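Local coordinates for DNA repair and recombination protein RadB (Thermococcus kodakarensis, PDB 2CVH), which probably takes part in DNA repair and homologous recombination, binding DNA without promoting strand exchange and having only very weak ATPase activity, at residues 83-86 / 90-93. Residues are numbered along the deposited sequence; the frame is centred on the assembly and turned at random.
Sequences FTPS and EQRR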
ATOM      1  N   PHE A  83       9.802 -10.165   0.469  1.00 22.01           N
ATOM      2  CA  PHE A  83       9.568 -11.177  -0.559  1.00 24.85           C
ATOM      3  C   PHE A  83       9.825 -10.470  -1.865  1.00 25.66           C
ATOM      4  O   PHE A  83       9.254  -9.416  -2.124  1.00 26.88           O
ATOM      5  CB  PHE A  83       8.120 -11.695  -0.527  1.00 25.63           C
ATOM      6  CG  PHE A  83       7.735 -12.327   0.780  1.00 20.18           C
ATOM      7  CD1 PHE A  83       7.310 -11.545   1.844  1.00 19.87           C
ATOM      8  CD2 PHE A  83       7.814 -13.701   0.950  1.00 23.02           C
ATOM      9  CE1 PHE A  83       6.966 -12.111   3.064  1.00 22.64           C
ATOM     10  CE2 PHE A  83       7.473 -14.284   2.172  1.00 24.70           C
ATOM     11  CZ  PHE A  83       7.047 -13.486   3.231  1.00 24.21           C
ATOM     12  N   THR A  84      10.656 -11.055  -2.709  1.00 29.04           N
ATOM     13  CA  THR A  84      11.004 -10.410  -3.960  1.00 35.68           C
ATOM     14  C   THR A  84      10.626 -11.217  -5.195  1.00 39.73           C
ATOM     15  O   THR A  84      11.486 -11.560  -6.000  1.00 42.28           O
ATOM     16  CB  THR A  84      12.523 -10.108  -3.967  1.00 36.74           C
ATOM     17  OG1 THR A  84      13.224 -11.258  -3.475  1.00 37.94           O
ATOM     18  CG2 THR A  84      12.855  -8.922  -3.063  1.00 34.43           C
ATOM     19  N   PRO A  85       9.321 -11.479  -5.395  1.00 44.28           N
ATOM     20  CA  PRO A  85       8.858 -12.251  -6.551  1.00 48.85           C
ATOM     21  C   PRO A  85       9.288 -11.587  -7.851  1.00 55.97           C
ATOM     22  O   PRO A  85       9.373 -12.237  -8.899  1.00 57.98           O
ATOM     23  CB  PRO A  85       7.341 -12.222  -6.380  1.00 48.36           C
ATOM     24  CG  PRO A  85       7.106 -10.899  -5.740  1.00 45.12           C
ATOM     25  CD  PRO A  85       8.173 -10.897  -4.679  1.00 44.82           C
ATOM     26  N   SER A  86       9.507 -10.279  -7.748  1.00 63.67           N
ATOM     27  CA  SER A  86       9.956  -9.386  -8.816  1.00 72.80           C
ATOM     28  C   SER A  86       9.584  -9.668 -10.285  1.00 76.35           C
ATOM     29  O   SER A  86       8.952  -8.827 -10.930  1.00 77.96           O
ATOM     30  CB  SER A  86      11.458  -9.118  -8.644  1.00 73.92           C
ATOM     31  OG  SER A  86      11.735  -8.664  -7.320  1.00 71.26           O
ATOM     32  N   GLU A  90       6.453 -15.793  -9.388  1.00 84.46           N
ATOM     33  CA  GLU A  90       6.239 -16.386  -8.074  1.00 79.98           C
ATOM     34  C   GLU A  90       5.383 -15.462  -7.203  1.00 74.29           C
ATOM     35  O   GLU A  90       5.179 -15.736  -6.030  1.00 70.62           O
ATOM     36  CB  GLU A  90       7.564 -16.761  -7.376  1.00 82.80           C
ATOM     37  CG  GLU A  90       8.444 -15.595  -6.926  1.00 85.39           C
ATOM     38  CD  GLU A  90       9.496 -15.992  -5.888  1.00 85.24           C
ATOM     39  OE1 GLU A  90       9.222 -16.879  -5.045  1.00 85.57           O
ATOM     40  OE2 GLU A  90      10.596 -15.401  -5.904  1.00 85.02           O
ATOM     41  N   GLN A  91       4.875 -14.385  -7.803  1.00 69.21           N
ATOM     42  CA  GLN A  91       4.018 -13.400  -7.137  1.00 67.41           C
ATOM     43  C   GLN A  91       2.830 -14.126  -6.486  1.00 66.48           C
ATOM     44  O   GLN A  91       2.704 -14.159  -5.263  1.00 64.10           O
ATOM     45  CB  GLN A  91       3.522 -12.378  -8.170  1.00 67.14           C
ATOM     46  CG  GLN A  91       3.593 -10.910  -7.747  1.00 67.96           C
ATOM     47  CD  GLN A  91       2.503 -10.503  -6.762  1.00 70.20           C
ATOM     48  OE1 GLN A  91       2.418 -11.027  -5.651  1.00 73.29           O
ATOM     49  NE2 GLN A  91       1.687  -9.541  -7.155  1.00 69.72           N
ATOM     50  N   ARG A  92       1.986 -14.743  -7.310  1.00 66.20           N
ATOM     51  CA  ARG A  92       0.834 -15.492  -6.813  1.00 68.18           C
ATOM     52  C   ARG A  92       1.298 -16.590  -5.839  1.00 66.73           C
ATOM     53  O   ARG A  92       0.602 -16.908  -4.874  1.00 65.33           O
ATOM     54  CB  ARG A  92       0.053 -16.092  -7.997  1.00 71.34           C
ATOM     55  CG  ARG A  92      -0.864 -17.287  -7.675  1.00 75.12           C
ATOM     56  CD  ARG A  92      -2.367 -16.952  -7.656  1.00 76.79           C
ATOM     57  NE  ARG A  92      -2.745 -16.150  -6.499  1.00 77.44           N
ATOM     58  CZ  ARG A  92      -2.705 -16.581  -5.244  1.00 77.04           C
ATOM     59  NH1 ARG A  92      -2.321 -17.819  -4.972  1.00 77.28           N
ATOM     60  NH2 ARG A  92      -2.962 -15.744  -4.255  1.00 78.36           N
ATOM     61  N   ARG A  93       2.490 -17.135  -6.075  1.00 66.59           N
ATOM     62  CA  ARG A  93       3.053 -18.182  -5.216  1.00 67.08           C
ATOM     63  C   ARG A  93       3.422 -17.613  -3.849  1.00 62.29           C
ATOM     64  O   ARG A  93       3.210 -18.251  -2.809  1.00 58.92           O
ATOM     65  CB  ARG A  93       4.294 -18.792  -5.868  1.00 72.69           C
ATOM     66  CG  ARG A  93       4.120 -19.049  -7.348  1.00 81.78           C
ATOM     67  CD  ARG A  93       5.391 -19.597  -7.979  1.00 89.49           C
ATOM     68  NE  ARG A  93       5.345 -19.511  -9.438  1.00 92.86           N
ATOM     69  CZ  ARG A  93       6.395 -19.255 -10.213  1.00 93.12           C
ATOM     70  NH1 ARG A  93       7.597 -19.051  -9.680  1.00 92.75           N
ATOM     71  NH2 ARG A  93       6.240 -19.218 -11.526  1.00 93.65           N
TER
HETATM   72  O   HOH W   1      13.015 -14.152  -6.262  1.00 49.70           O
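Pro85 and Gln91 bring the two backbones together, their CA atoms 5.0 Å apart, where the loop leaving strand 80-83 turns back onto the first part of helix 90-101. No direct hydrogen bond joins the segments; the contact rests on van der Waals packing and one bridging water. Pro85 directs its CB toward the helix, and this atom lies 3.6 Å from the backbone N of Gln91. Farther round the ring, Pro85 CG meets CG of Gln91 at 4.0 Å, the two side chains crossing at a slant. Within the RecA-like P-loop NTPase fold, this is the link between the outermost strand on one side of the sheet within this chain and the helix that follows it; Val51, on the neighbouring strand 47-52, touches both Pro85 and Gln91, which are buried. Glu90 packs on the same proline from its CA side: its CG sits 3.4 Å from Pro85 CA and also touches CB, placed there by a chi1 of 69° that sets CG between the backbone N and the carbonyl carbon. Beyond CG the chain runs extended (chi2 162°), carrying the carboxylate along the loop toward Thr84. A water bridges the remaining gap, donating to Glu90 OE2 at 2.7 Å and to Thr84 O at 3.0 Å.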